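Local coordinates for protein endonuclease V isoform X2 (Ciona intestinalis, PDB 6OZI) that probably cleaves inosine-containing nucleic acid in a metal-dependent way, as an endonuclease V of the RNase H clan, a family whose eukaryotic members are thought to have become RNases, at residues Y192-V202 with A214-R224; N118-C126 with I177-A187. The protein carries 1 engineered substitution. All blocks are in the same frame, centred on the assembly; numbering follows the deposited sequence. Where two conformers were deposited one is given.

How the contacts relate
Contact 1 (192-202 with 214-224) and contact 2 (118-126 with 177-187) lie in series along the chain, their centres about 20 Å apart. They meet in one mixed sheet, where strands 184-190 and 200-206 are neighbours. Two packing points join them: Val202 O lies 3.3 Å from Ala187 CB, and Phe201 CD1 lies 3.6 Å from Ile177 CD1. Both contacts reach bound DNA, but on different chains. Contact 1 holds backbone phosphates of chain D. In contact 2 the loop 118-126 borders the inosine of chain C, with Asn118 N 2.9 Å from N3 of DI5. Contact 2 is thus the one beside the inosine, the base this enzyme family is specific for.

Contact 1. Residues Y192-V202 with A214-R224; sequences YAPKVEKPIFV and AKIVKGCTKTR. With nucleotides of chain D.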
loop_
_atom_site.group_PDB
_atom_site.type_symbol
_atom_site.label_atom_id
_atom_site.label_comp_id
_atom_site.label_asym_id
_atom_site.label_seq_id
_atom_site.Cartn_x
_atom_site.Cartn_y
_atom_site.Cartn_z
ATOM N N TYR A 192 -0.751 -2.397 22.370
ATOM C CA TYR A 192 -1.577 -1.353 22.961
ATOM C C TYR A 192 -2.771 -0.969 22.109
ATOM O O TYR A 192 -3.816 -0.619 22.660
ATOM C CB TYR A 192 -0.737 -0.094 23.219
ATOM C CG TYR A 192 0.364 -0.289 24.235
ATOM C CD1 TYR A 192 0.153 -1.051 25.374
ATOM C CD2 TYR A 192 1.621 0.275 24.046
ATOM C CE1 TYR A 192 1.157 -1.230 26.308
ATOM C CE2 TYR A 192 2.635 0.100 24.975
ATOM C CZ TYR A 192 2.398 -0.654 26.101
ATOM O OH TYR A 192 3.401 -0.835 27.025
ATOM N N ALA A 193 -2.663 -1.087 20.795
ATOM C CA ALA A 193 -3.735 -0.662 19.915
ATOM C C ALA A 193 -4.852 -1.700 19.881
ATOM O O ALA A 193 -4.600 -2.900 20.000
ATOM C CB ALA A 193 -3.203 -0.447 18.505
ATOM N N PRO A 194 -6.095 -1.265 19.716
ATOM C CA PRO A 194 -7.187 -2.225 19.550
ATOM C C PRO A 194 -7.107 -2.894 18.187
ATOM O O PRO A 194 -6.428 -2.423 17.270
ATOM C CB PRO A 194 -8.450 -1.363 19.680
ATOM C CG PRO A 194 -8.016 -0.006 19.228
ATOM C CD PRO A 194 -6.566 0.133 19.672
ATOM N N LYS A 195 -7.779 -4.044 18.084
ATOM C CA LYS A 195 -7.894 -4.795 16.830
ATOM C C LYS A 195 -6.524 -5.194 16.279
ATOM O O LYS A 195 -6.355 -5.370 15.068
ATOM C CB LYS A 195 -8.678 -3.981 15.791
ATOM C CG LYS A 195 -10.022 -3.495 16.308
ATOM C CD LYS A 195 -10.796 -2.671 15.292
ATOM C CE LYS A 195 -12.130 -2.226 15.896
ATOM N NZ LYS A 195 -13.124 -1.734 14.886
ATOM N N VAL A 196 -5.533 -5.327 17.159
ATOM C CA VAL A 196 -4.171 -5.693 16.793
ATOM C C VAL A 196 -3.767 -6.937 17.574
ATOM O O VAL A 196 -4.010 -7.023 18.783
ATOM C CB VAL A 196 -3.198 -4.528 17.073
ATOM C CG1 VAL A 196 -1.746 -4.993 17.020
ATOM C CG2 VAL A 196 -3.434 -3.400 16.089
ATOM N N GLU A 197 -3.137 -7.896 16.889
ATOM C CA GLU A 197 -2.556 -9.051 17.560
ATOM C C GLU A 197 -1.043 -9.129 17.448
ATOM O O GLU A 197 -0.426 -9.884 18.210
ATOM C CB GLU A 197 -3.145 -10.360 17.010
ATOM C CG GLU A 197 -4.610 -10.579 17.332
ATOM C CD GLU A 197 -5.117 -11.909 16.818
ATOM O OE1 GLU A 197 -4.360 -12.903 16.874
ATOM O OE2 GLU A 197 -6.272 -11.966 16.348
ATOM N N LYS A 198 -0.431 -8.384 16.527
ATOM C CA LYS A 198 1.006 -8.448 16.316
ATOM C C LYS A 198 1.710 -7.458 17.236
ATOM O O LYS A 198 1.482 -6.246 17.117
ATOM C CB LYS A 198 1.334 -8.156 14.862
ATOM C CG LYS A 198 2.695 -8.629 14.405
ATOM C CD LYS A 198 2.816 -8.539 12.882
ATOM C CE LYS A 198 4.246 -8.788 12.408
ATOM N NZ LYS A 198 4.660 -10.214 12.580
ATOM N N PRO A 199 2.571 -7.908 18.141
ATOM C CA PRO A 199 3.230 -6.969 19.052
ATOM C C PRO A 199 4.256 -6.112 18.327
ATOM O O PRO A 199 4.720 -6.438 17.230
ATOM C CB PRO A 199 3.901 -7.887 20.076
ATOM C CG PRO A 199 4.134 -9.166 19.321
ATOM C CD PRO A 199 2.969 -9.305 18.386
ATOM N N ILE A 200 4.585 -4.980 18.950
ATOM C CA ILE A 200 5.758 -4.201 18.574
ATOM C C ILE A 200 6.736 -4.274 19.737
ATOM O O ILE A 200 6.379 -4.653 20.854
ATOM C CB ILE A 200 5.436 -2.733 18.210
ATOM C CG1 ILE A 200 4.876 -1.985 19.423
ATOM C CG2 ILE A 200 4.485 -2.662 17.012
ATOM C CD1 ILE A 200 4.484 -0.559 19.134
ATOM N N PHE A 201 7.986 -3.911 19.473
ATOM C CA PHE A 201 9.069 -4.176 20.413
ATOM C C PHE A 201 9.722 -2.865 20.824
ATOM O O PHE A 201 10.379 -2.206 20.014
ATOM C CB PHE A 201 10.058 -5.155 19.796
ATOM C CG PHE A 201 9.387 -6.358 19.214
ATOM C CD1 PHE A 201 8.972 -7.398 20.035
ATOM C CD2 PHE A 201 9.108 -6.425 17.853
ATOM C CE1 PHE A 201 8.334 -8.497 19.505
ATOM C CE2 PHE A 201 8.454 -7.524 17.319
ATOM C CZ PHE A 201 8.064 -8.559 18.145
ATOM N N VAL A 202 9.536 -2.500 22.086
ATOM C CA VAL A 202 9.996 -1.229 22.625
ATOM C C VAL A 202 11.245 -1.488 23.447
ATOM O O VAL A 202 11.254 -2.366 24.314
ATOM C CB VAL A 202 8.903 -0.572 23.484
ATOM C CG1 VAL A 202 9.402 0.749 24.087
ATOM C CG2 VAL A 202 7.648 -0.370 22.669
ATOM N N ALA A 214 7.899 2.500 27.514
ATOM C CA ALA A 214 6.651 1.817 27.186
ATOM C C ALA A 214 5.439 2.699 27.464
ATOM O O ALA A 214 4.492 2.719 26.670
ATOM C CB ALA A 214 6.546 0.500 27.958
ATOM N N LYS A 215 5.450 3.445 28.577
ATOM C CA LYS A 215 4.329 4.349 28.845
ATOM C C LYS A 215 4.182 5.394 27.744
ATOM O O LYS A 215 3.059 5.738 27.344
ATOM C CB LYS A 215 4.491 5.046 30.198
ATOM C CG LYS A 215 3.728 4.420 31.355
ATOM C CD LYS A 215 4.450 4.654 32.680
ATOM C CE LYS A 215 3.547 4.366 33.868
ATOM N NZ LYS A 215 2.579 3.281 33.557
ATOM N N ILE A 216 5.302 5.925 27.256
ATOM C CA ILE A 216 5.242 6.944 26.213
ATOM C C ILE A 216 4.754 6.341 24.901
ATOM O O ILE A 216 3.971 6.958 24.168
ATOM C CB ILE A 216 6.618 7.618 26.061
ATOM C CG1 ILE A 216 6.974 8.353 27.362
ATOM C CG2 ILE A 216 6.638 8.557 24.863
ATOM C CD1 ILE A 216 8.346 8.983 27.374
ATOM N N VAL A 217 5.200 5.129 24.581
ATOM C CA VAL A 217 4.714 4.478 23.367
ATOM C C VAL A 217 3.208 4.217 23.465
ATOM O O VAL A 217 2.465 4.411 22.493
ATOM C CB VAL A 217 5.526 3.194 23.100
ATOM C CG1 VAL A 217 4.909 2.368 21.989
ATOM C CG2 VAL A 217 6.979 3.560 22.740
ATOM N N LYS A 218 2.728 3.812 24.647
ATOM C CA LYS A 218 1.289 3.633 24.846
ATOM C C LYS A 218 0.538 4.939 24.641
ATOM O O LYS A 218 -0.501 4.973 23.967
ATOM C CB LYS A 218 1.004 3.077 26.242
ATOM C CG LYS A 218 -0.475 2.802 26.527
ATOM C CD LYS A 218 -0.622 1.793 27.670
ATOM C CE LYS A 218 -2.063 1.320 27.872
ATOM N NZ LYS A 218 -2.114 0.107 28.768
ATOM N N GLY A 219 1.045 6.027 25.232
ATOM C CA GLY A 219 0.423 7.328 25.048
ATOM C C GLY A 219 0.426 7.809 23.608
ATOM O O GLY A 219 -0.418 8.621 23.220
ATOM N N CYS A 220 1.371 7.327 22.800
ATOM C CA CYS A 220 1.451 7.700 21.394
ATOM C C CYS A 220 0.652 6.776 20.484
ATOM O O CYS A 220 0.693 6.958 19.267
ATOM C CB CYS A 220 2.910 7.714 20.921
ATOM S SG CYS A 220 3.941 8.998 21.664
ATOM N N THR A 221 -0.072 5.801 21.033
ATOM C CA THR A 221 -0.693 4.752 20.233
ATOM C C THR A 221 -2.154 5.086 19.944
ATOM O O THR A 221 -2.966 5.216 20.868
ATOM C CB THR A 221 -0.594 3.397 20.935
ATOM O OG1 THR A 221 0.776 2.973 20.978
ATOM C CG2 THR A 221 -1.420 2.354 20.195
ATOM N N LYS A 222 -2.477 5.232 18.661
ATOM C CA LYS A 222 -3.846 5.143 18.170
ATOM C C LYS A 222 -4.082 3.833 17.436
ATOM O O LYS A 222 -5.030 3.104 17.748
ATOM C CB LYS A 222 -4.177 6.328 17.248
ATOM C CG LYS A 222 -4.246 7.672 17.949
ATOM C CD LYS A 222 -4.669 8.781 16.996
ATOM C CE LYS A 222 -4.696 10.132 17.703
ATOM N NZ LYS A 222 -4.919 11.275 16.765
ATOM N N THR A 223 -3.218 3.508 16.477
ATOM C CA THR A 223 -3.160 2.215 15.819
ATOM C C THR A 223 -1.825 1.557 16.181
ATOM O O THR A 223 -1.091 2.048 17.043
ATOM C CB THR A 223 -3.350 2.391 14.308
ATOM O OG1 THR A 223 -2.311 3.225 13.783
ATOM C CG2 THR A 223 -4.701 3.043 14.020
ATOM N N ARG A 224 -1.505 0.442 15.515
ATOM C CA ARG A 224 -0.336 -0.344 15.905
ATOM C C ARG A 224 0.940 0.493 15.867
ATOM O O ARG A 224 1.764 0.432 16.788
ATOM C CB ARG A 224 -0.191 -1.574 15.005
ATOM C CG ARG A 224 0.967 -2.489 15.393
ATOM C CD ARG A 224 1.111 -3.662 14.422
ATOM N NE ARG A 224 2.269 -4.504 14.726
ATOM C CZ ARG A 224 3.383 -4.553 13.998
ATOM N NH1 ARG A 224 3.504 -3.815 12.908
ATOM N NH2 ARG A 224 4.381 -5.349 14.357
ATOM P P DA D 12 -3.320 -1.048 12.584
ATOM O OP1 DA D 12 -3.552 -1.000 14.045
ATOM O OP2 DA D 12 -2.019 -0.626 12.010
ATOM O "O5'" DA D 12 -3.628 -2.522 12.050
ATOM C "C5'" DA D 12 -4.680 -3.277 12.631
ATOM C "C4'" DA D 12 -4.865 -4.580 11.890
ATOM O "O4'" DA D 12 -5.325 -4.293 10.555
ATOM C "C3'" DA D 12 -3.600 -5.403 11.716
ATOM O "O3'" DA D 12 -3.471 -6.320 12.794
ATOM C "C2'" DA D 12 -3.853 -6.133 10.399
ATOM C "C1'" DA D 12 -4.673 -5.122 9.617
ATOM N N9 DA D 12 -3.866 -4.289 8.733
ATOM C C8 DA D 12 -3.175 -3.156 9.058
ATOM N N7 DA D 12 -2.533 -2.618 8.046
ATOM C C5 DA D 12 -2.817 -3.463 6.992
ATOM C C6 DA D 12 -2.434 -3.455 5.641
ATOM N N6 DA D 12 -1.654 -2.517 5.100
ATOM N N1 DA D 12 -2.894 -4.448 4.863
ATOM C C2 DA D 12 -3.683 -5.383 5.410
ATOM N N3 DA D 12 -4.105 -5.502 6.657
ATOM C C4 DA D 12 -3.635 -4.500 7.404
ATOM P P DG D 13 -2.058 -7.020 13.101
ATOM O OP1 DG D 13 -2.207 -7.914 14.266
ATOM O OP2 DG D 13 -1.028 -5.961 13.080
ATOM O "O5'" DG D 13 -1.789 -7.933 11.834
ATOM C "C5'" DG D 13 -2.550 -9.101 11.626
ATOM C "C4'" DG D 13 -2.099 -9.775 10.355
ATOM O "O4'" DG D 13 -2.203 -8.842 9.258
ATOM C "C3'" DG D 13 -0.636 -10.214 10.377
ATOM O "O3'" DG D 13 -0.554 -11.613 10.441
ATOM C "C2'" DG D 13 -0.044 -9.685 9.066
ATOM C "C1'" DG D 13 -1.269 -9.223 8.296
ATOM N N9 DG D 13 -0.976 -8.107 7.416
ATOM C C8 DG D 13 -0.705 -6.804 7.764
ATOM N N7 DG D 13 -0.442 -6.038 6.736
ATOM C C5 DG D 13 -0.542 -6.897 5.646
ATOM C C6 DG D 13 -0.358 -6.652 4.265
ATOM O O6 DG D 13 -0.069 -5.584 3.702
ATOM N N1 DG D 13 -0.552 -7.808 3.510
ATOM C C2 DG D 13 -0.874 -9.040 4.025
ATOM N N2 DG D 13 -1.019 -10.039 3.148
ATOM N N3 DG D 13 -1.039 -9.280 5.312
ATOM C C4 DG D 13 -0.859 -8.170 6.058
ATOM P P DC D 11 -4.670 5.050 10.058
ATOM O OP1 DC D 11 -5.514 5.993 10.826
ATOM O OP2 DC D 11 -3.226 5.306 9.848
ATOM O "O5'" DC D 11 -4.794 3.655 10.789
ATOM C "C5'" DC D 11 -4.221 2.522 10.204
ATOM C "C4'" DC D 11 -5.180 1.362 10.270
ATOM O "O4'" DC D 11 -5.835 1.214 9.002
ATOM C "C3'" DC D 11 -4.517 0.037 10.544
ATOM O "O3'" DC D 11 -4.479 -0.157 11.929
ATOM C "C2'" DC D 11 -5.445 -0.967 9.866
ATOM C "C1'" DC D 11 -6.070 -0.151 8.740
ATOM N N1 DC D 11 -5.550 -0.461 7.374
ATOM C C2 DC D 11 -6.010 -1.594 6.709
ATOM O O2 DC D 11 -6.811 -2.335 7.286
ATOM N N3 DC D 11 -5.560 -1.851 5.458
ATOM C C4 DC D 11 -4.701 -1.022 4.874
ATOM N N4 DC D 11 -4.285 -1.316 3.636
ATOM C C5 DC D 11 -4.221 0.147 5.536
ATOM C C6 DC D 11 -4.673 0.389 6.771
#
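The guanidinium of Arg224 is held between two side chains. Ile200 CG2 lies over one face and Lys198 CD over the opposite face, each nearer the rim than the centre. In this RNase H-like fold, helix 210-219 covers a face of the sheet over strands 200-206 and 140-144. At the guanidinium edge, NE donates to Lys198 O (3.1 Å, 162° at the hydrogen), with the acceptor in plane. NH2 donates to Pro199 O at 3.1 Å. NH2 also bonds Lys145 O, so three backbone oxygens fix this group. The Tyr192 ring carries Lys218 CB over one face, a CH-pi contact 3.7 Å from the centroid, while Thr221 OG1 sits at its edge.

Val217 CG1 touches Val202 CG2 and meets Ile200 CD1 tip to tip. Past the helix end, Thr221 OG1 donates to Val217 O (2.7 Å). Thr221 CG2 packs on Ala193.

The Arg224 chain is extended from CG to NE, with CG anti to the backbone N (chi1 -177°). It thus runs past Val196 to the carbonyls. Both segments also bind DNA. Glu197 N and Lys198 N both donate to OP1 of DG13 of chain D, and Lys198 NZ forms a salt bridge to another phosphate. Arg224 N donates to OP1 of DA12 of chain D at 2.9 Å, and Val196 CG2 lies 3.2 Å from the same oxygen.

Contact 2. Residues N118-C126 with I177-A187; sequences NGFFHIRRC and IISTEKNEVLA. With nucleotides of chain C.
Loop 118-126, which borders the inosine of chain C, packs on the hairpin of strands 174-179 and 184-190. Arg125 NE and NH2 grip Glu184 OE2 side-on, each at 3.0 Å, in a salt bridge. NE meets this oxygen from above the carboxylate plane, NH2 on its anti lone pair. Leu186 CD2 lies over one guanidinium face, 3.3 Å from Arg125 NE. The arginine chain bends at chi2 (-58°), and its CD rests over a face of the Phe120 ring. Glu184 OE1 touches the edge of that ring at CZ, with the carboxylate plane nearly perpendicular to it.

The loop makes a type I turn from His122 to Arg125. His122 O accepts Arg125 N and Arg125 NH1, one from each side of the carbonyl plane. Asp153 pairs with Arg125 NH2 and also accepts from Ser179 OG. A leucine at Arg125 would probably leave the carboxylates of Glu184 and Asp153 without their shared cation and free the turn from its side-chain bond.

Leu186 and Ala187 face Ile177 in a classic beta bulge. Against it, the Phe121 ring packs with CD2 3.5 Å from Ala187 CB, CD1 3.8 Å from Leu186 CB and CZ 3.9 Å from Ile177 CG2.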
loop_
_atom_site.group_PDB
_atom_site.type_symbol
_atom_site.label_atom_id
_atom_site.label_comp_id
_atom_site.label_asym_id
_atom_site.label_seq_id
_atom_site.Cartn_x
_atom_site.Cartn_y
_atom_site.Cartn_z
ATOM N N ASN A 118 15.590 -0.643 17.236
ATOM C CA ASN A 118 15.921 -0.968 18.612
ATOM C C ASN A 118 16.849 0.067 19.232
ATOM O O ASN A 118 17.561 0.801 18.540
ATOM C CB ASN A 118 16.573 -2.347 18.672
ATOM C CG ASN A 118 15.731 -3.401 18.008
ATOM O OD1 ASN A 118 14.526 -3.469 18.245
ATOM N ND2 ASN A 118 16.346 -4.215 17.152
ATOM N N GLY A 119 16.835 0.103 20.561
ATOM C CA GLY A 119 17.821 0.851 21.311
ATOM C C GLY A 119 18.776 -0.092 22.014
ATOM O O GLY A 119 19.719 -0.599 21.400
ATOM N N PHE A 120 18.526 -0.353 23.300
ATOM C CA PHE A 120 19.348 -1.298 24.058
ATOM C C PHE A 120 19.266 -2.707 23.474
ATOM O O PHE A 120 20.212 -3.493 23.608
ATOM C CB PHE A 120 18.892 -1.278 25.521
ATOM C CG PHE A 120 19.726 -2.119 26.462
ATOM C CD1 PHE A 120 21.053 -1.805 26.728
ATOM C CD2 PHE A 120 19.154 -3.185 27.136
ATOM C CE1 PHE A 120 21.803 -2.568 27.623
ATOM C CE2 PHE A 120 19.897 -3.950 28.030
ATOM C CZ PHE A 120 21.223 -3.644 28.266
ATOM N N PHE A 121 18.159 -3.029 22.802
ATOM C CA PHE A 121 17.883 -4.367 22.270
ATOM C C PHE A 121 18.746 -4.623 21.036
ATOM O O PHE A 121 18.284 -4.591 19.891
ATOM C CB PHE A 121 16.393 -4.477 21.961
ATOM C CG PHE A 121 15.946 -5.835 21.525
ATOM C CD1 PHE A 121 16.767 -6.940 21.659
ATOM C CD2 PHE A 121 14.682 -6.007 20.991
ATOM C CE1 PHE A 121 16.334 -8.197 21.258
ATOM C CE2 PHE A 121 14.236 -7.257 20.588
ATOM C CZ PHE A 121 15.062 -8.354 20.722
ATOM N N HIS A 122 20.011 -4.966 21.284
ATOM C CA HIS A 122 21.014 -4.973 20.230
ATOM C C HIS A 122 22.174 -5.853 20.669
ATOM O O HIS A 122 22.464 -5.956 21.864
ATOM C CB HIS A 122 21.475 -3.542 19.948
ATOM C CG HIS A 122 22.480 -3.415 18.849
ATOM N ND1 HIS A 122 23.840 -3.467 19.073
ATOM C CD2 HIS A 122 22.327 -3.166 17.527
ATOM C CE1 HIS A 122 24.480 -3.294 17.930
ATOM N NE2 HIS A 122 23.585 -3.107 16.976
ATOM N N ILE A 123 22.836 -6.486 19.692
ATOM C CA ILE A 123 23.896 -7.448 20.000
ATOM C C ILE A 123 24.986 -6.820 20.865
ATOM O O ILE A 123 25.514 -7.459 21.786
ATOM C CB ILE A 123 24.478 -8.051 18.708
ATOM C CG1 ILE A 123 25.616 -9.015 19.064
ATOM C CG2 ILE A 123 24.922 -6.951 17.740
ATOM C CD1 ILE A 123 26.130 -9.827 17.899
ATOM N N ARG A 124 25.355 -5.570 20.582
ATOM C CA ARG A 124 26.328 -4.861 21.400
ATOM C C ARG A 124 25.676 -3.752 22.225
ATOM O O ARG A 124 26.356 -2.811 22.642
ATOM C CB ARG A 124 27.461 -4.313 20.529
ATOM C CG ARG A 124 28.470 -5.380 20.060
ATOM C CD ARG A 124 29.367 -4.876 18.918
ATOM N NE ARG A 124 28.602 -4.520 17.722
ATOM C CZ ARG A 124 28.262 -5.369 16.752
ATOM N NH1 ARG A 124 28.610 -6.650 16.818
ATOM N NH2 ARG A 124 27.563 -4.933 15.711
ATOM N N ARG A 125 24.367 -3.857 22.469
ATOM C CA ARG A 125 23.629 -2.942 23.346
ATOM C C ARG A 125 23.744 -1.490 22.886
ATOM O O ARG A 125 23.808 -0.567 23.697
ATOM C CB ARG A 125 24.091 -3.086 24.796
ATOM C CG ARG A 125 23.988 -4.502 25.340
ATOM C CD ARG A 125 22.557 -5.045 25.259
ATOM N NE ARG A 125 22.434 -6.282 26.023
ATOM C CZ ARG A 125 22.575 -7.501 25.507
ATOM N NH1 ARG A 125 22.829 -7.658 24.209
ATOM N NH2 ARG A 125 22.463 -8.566 26.293
ATOM N N CYS A 126 23.719 -1.282 21.575
ATOM C CA CYS A 126 23.910 0.034 20.989
ATOM C C CYS A 126 23.159 0.118 19.659
ATOM O O CYS A 126 23.741 0.376 18.603
ATOM C CB CYS A 126 25.402 0.313 20.813
ATOM S SG CYS A 126 25.829 1.988 20.258
ATOM N N ILE A 177 11.370 -9.224 27.007
ATOM C CA ILE A 177 12.293 -9.980 26.169
ATOM C C ILE A 177 13.637 -9.995 26.881
ATOM O O ILE A 177 14.144 -8.941 27.284
ATOM C CB ILE A 177 12.394 -9.365 24.763
ATOM C CG1 ILE A 177 11.077 -9.576 24.014
ATOM C CG2 ILE A 177 13.560 -9.952 23.993
ATOM C CD1 ILE A 177 10.938 -8.751 22.743
ATOM N N ILE A 178 14.190 -11.190 27.094
ATOM C CA ILE A 178 15.291 -11.374 28.033
ATOM C C ILE A 178 16.471 -12.035 27.342
ATOM O O ILE A 178 16.308 -12.991 26.577
ATOM C CB ILE A 178 14.831 -12.225 29.240
ATOM C CG1 ILE A 178 13.854 -11.434 30.111
ATOM C CG2 ILE A 178 16.016 -12.712 30.058
ATOM C CD1 ILE A 178 13.032 -12.303 31.053
ATOM N N SER A 179 17.668 -11.563 27.675
ATOM C CA SER A 179 18.915 -12.226 27.317
ATOM C C SER A 179 19.260 -13.258 28.377
ATOM O O SER A 179 19.467 -12.906 29.541
ATOM C CB SER A 179 20.050 -11.211 27.203
ATOM O OG SER A 179 21.314 -11.838 27.368
ATOM N N THR A 180 19.345 -14.522 27.975
ATOM C CA THR A 180 19.759 -15.573 28.897
ATOM C C THR A 180 21.259 -15.582 29.127
ATOM O O THR A 180 21.720 -16.169 30.109
ATOM C CB THR A 180 19.317 -16.950 28.389
ATOM O OG1 THR A 180 19.816 -17.151 27.060
ATOM C CG2 THR A 180 17.804 -17.066 28.384
ATOM N N GLU A 181 22.024 -14.920 28.264
ATOM C CA GLU A 181 23.468 -14.882 28.438
ATOM C C GLU A 181 23.866 -13.815 29.444
ATOM O O GLU A 181 24.819 -14.009 30.202
ATOM C CB GLU A 181 24.140 -14.618 27.085
ATOM C CG GLU A 181 25.625 -14.275 27.145
ATOM C CD GLU A 181 26.506 -15.506 27.204
ATOM O OE1 GLU A 181 25.989 -16.622 26.967
ATOM O OE2 GLU A 181 27.716 -15.355 27.489
ATOM N N LYS A 182 23.141 -12.699 29.479
ATOM C CA LYS A 182 23.401 -11.628 30.423
ATOM C C LYS A 182 22.365 -11.527 31.535
ATOM O O LYS A 182 22.546 -10.710 32.444
ATOM C CB LYS A 182 23.495 -10.286 29.684
ATOM C CG LYS A 182 24.620 -10.245 28.671
ATOM C CD LYS A 182 25.944 -10.702 29.298
ATOM C CE LYS A 182 27.131 -10.413 28.384
ATOM N NZ LYS A 182 28.423 -10.847 28.998
ATOM N N ASN A 183 21.286 -12.316 31.483
ATOM C CA ASN A 183 20.262 -12.335 32.532
ATOM C C ASN A 183 19.700 -10.932 32.758
ATOM O O ASN A 183 19.682 -10.417 33.878
ATOM C CB ASN A 183 20.818 -12.925 33.835
ATOM C CG ASN A 183 19.727 -13.268 34.840
ATOM O OD1 ASN A 183 18.737 -13.915 34.494
ATOM N ND2 ASN A 183 19.902 -12.834 36.086
ATOM N N GLU A 184 19.257 -10.302 31.671
ATOM C CA GLU A 184 18.723 -8.950 31.747
ATOM C C GLU A 184 17.617 -8.786 30.715
ATOM O O GLU A 184 17.576 -9.488 29.701
ATOM C CB GLU A 184 19.821 -7.891 31.520
ATOM C CG GLU A 184 20.478 -7.972 30.143
ATOM C CD GLU A 184 21.592 -6.948 29.920
ATOM O OE1 GLU A 184 21.739 -6.017 30.745
ATOM O OE2 GLU A 184 22.332 -7.085 28.910
ATOM N N VAL A 185 16.726 -7.832 30.981
ATOM C CA VAL A 185 15.666 -7.492 30.039
ATOM C C VAL A 185 16.232 -6.563 28.974
ATOM O O VAL A 185 16.890 -5.560 29.282
ATOM C CB VAL A 185 14.470 -6.853 30.759
ATOM C CG1 VAL A 185 13.412 -6.423 29.741
ATOM C CG2 VAL A 185 13.871 -7.836 31.769
ATOM N N LEU A 186 16.001 -6.913 27.715
ATOM C CA LEU A 186 16.450 -6.124 26.582
ATOM C C LEU A 186 15.374 -5.199 26.039
ATOM O O LEU A 186 15.696 -4.110 25.544
ATOM C CB LEU A 186 16.927 -7.053 25.461
ATOM C CG LEU A 186 18.062 -8.031 25.792
ATOM C CD1 LEU A 186 18.442 -8.849 24.566
ATOM C CD2 LEU A 186 19.283 -7.313 26.350
ATOM N N ALA A 187 14.115 -5.625 26.094
ATOM C CA ALA A 187 13.020 -4.910 25.458
ATOM C C ALA A 187 11.707 -5.422 26.026
ATOM O O ALA A 187 11.669 -6.332 26.858
ATOM C CB ALA A 187 13.055 -5.081 23.938
ATOM P P DI C 5 16.006 -7.464 10.769
ATOM O OP1 DI C 5 14.785 -8.259 10.397
ATOM O OP2 DI C 5 16.711 -6.909 9.556
ATOM O "O5'" DI C 5 15.629 -6.291 11.864
ATOM C "C5'" DI C 5 14.564 -6.472 12.764
ATOM C "C4'" DI C 5 14.192 -5.137 13.386
ATOM O "O4'" DI C 5 15.468 -4.617 14.238
ATOM C "C3'" DI C 5 13.918 -4.220 12.477
ATOM O "O3'" DI C 5 12.794 -3.330 12.914
ATOM C "C2'" DI C 5 15.193 -3.352 12.339
ATOM C "C1'" DI C 5 15.862 -3.474 13.723
ATOM N N9 DI C 5 17.321 -3.449 13.537
ATOM C C8 DI C 5 18.243 -4.138 12.846
ATOM N N7 DI C 5 19.438 -3.568 13.111
ATOM C C5 DI C 5 19.246 -2.554 13.940
ATOM C C6 DI C 5 20.211 -1.556 14.578
ATOM O O6 DI C 5 21.372 -1.599 14.354
ATOM N N1 DI C 5 19.705 -0.550 15.444
ATOM C C2 DI C 5 18.300 -0.471 15.716
ATOM N N3 DI C 5 17.387 -1.419 15.103
ATOM C C4 DI C 5 17.919 -2.472 14.203
#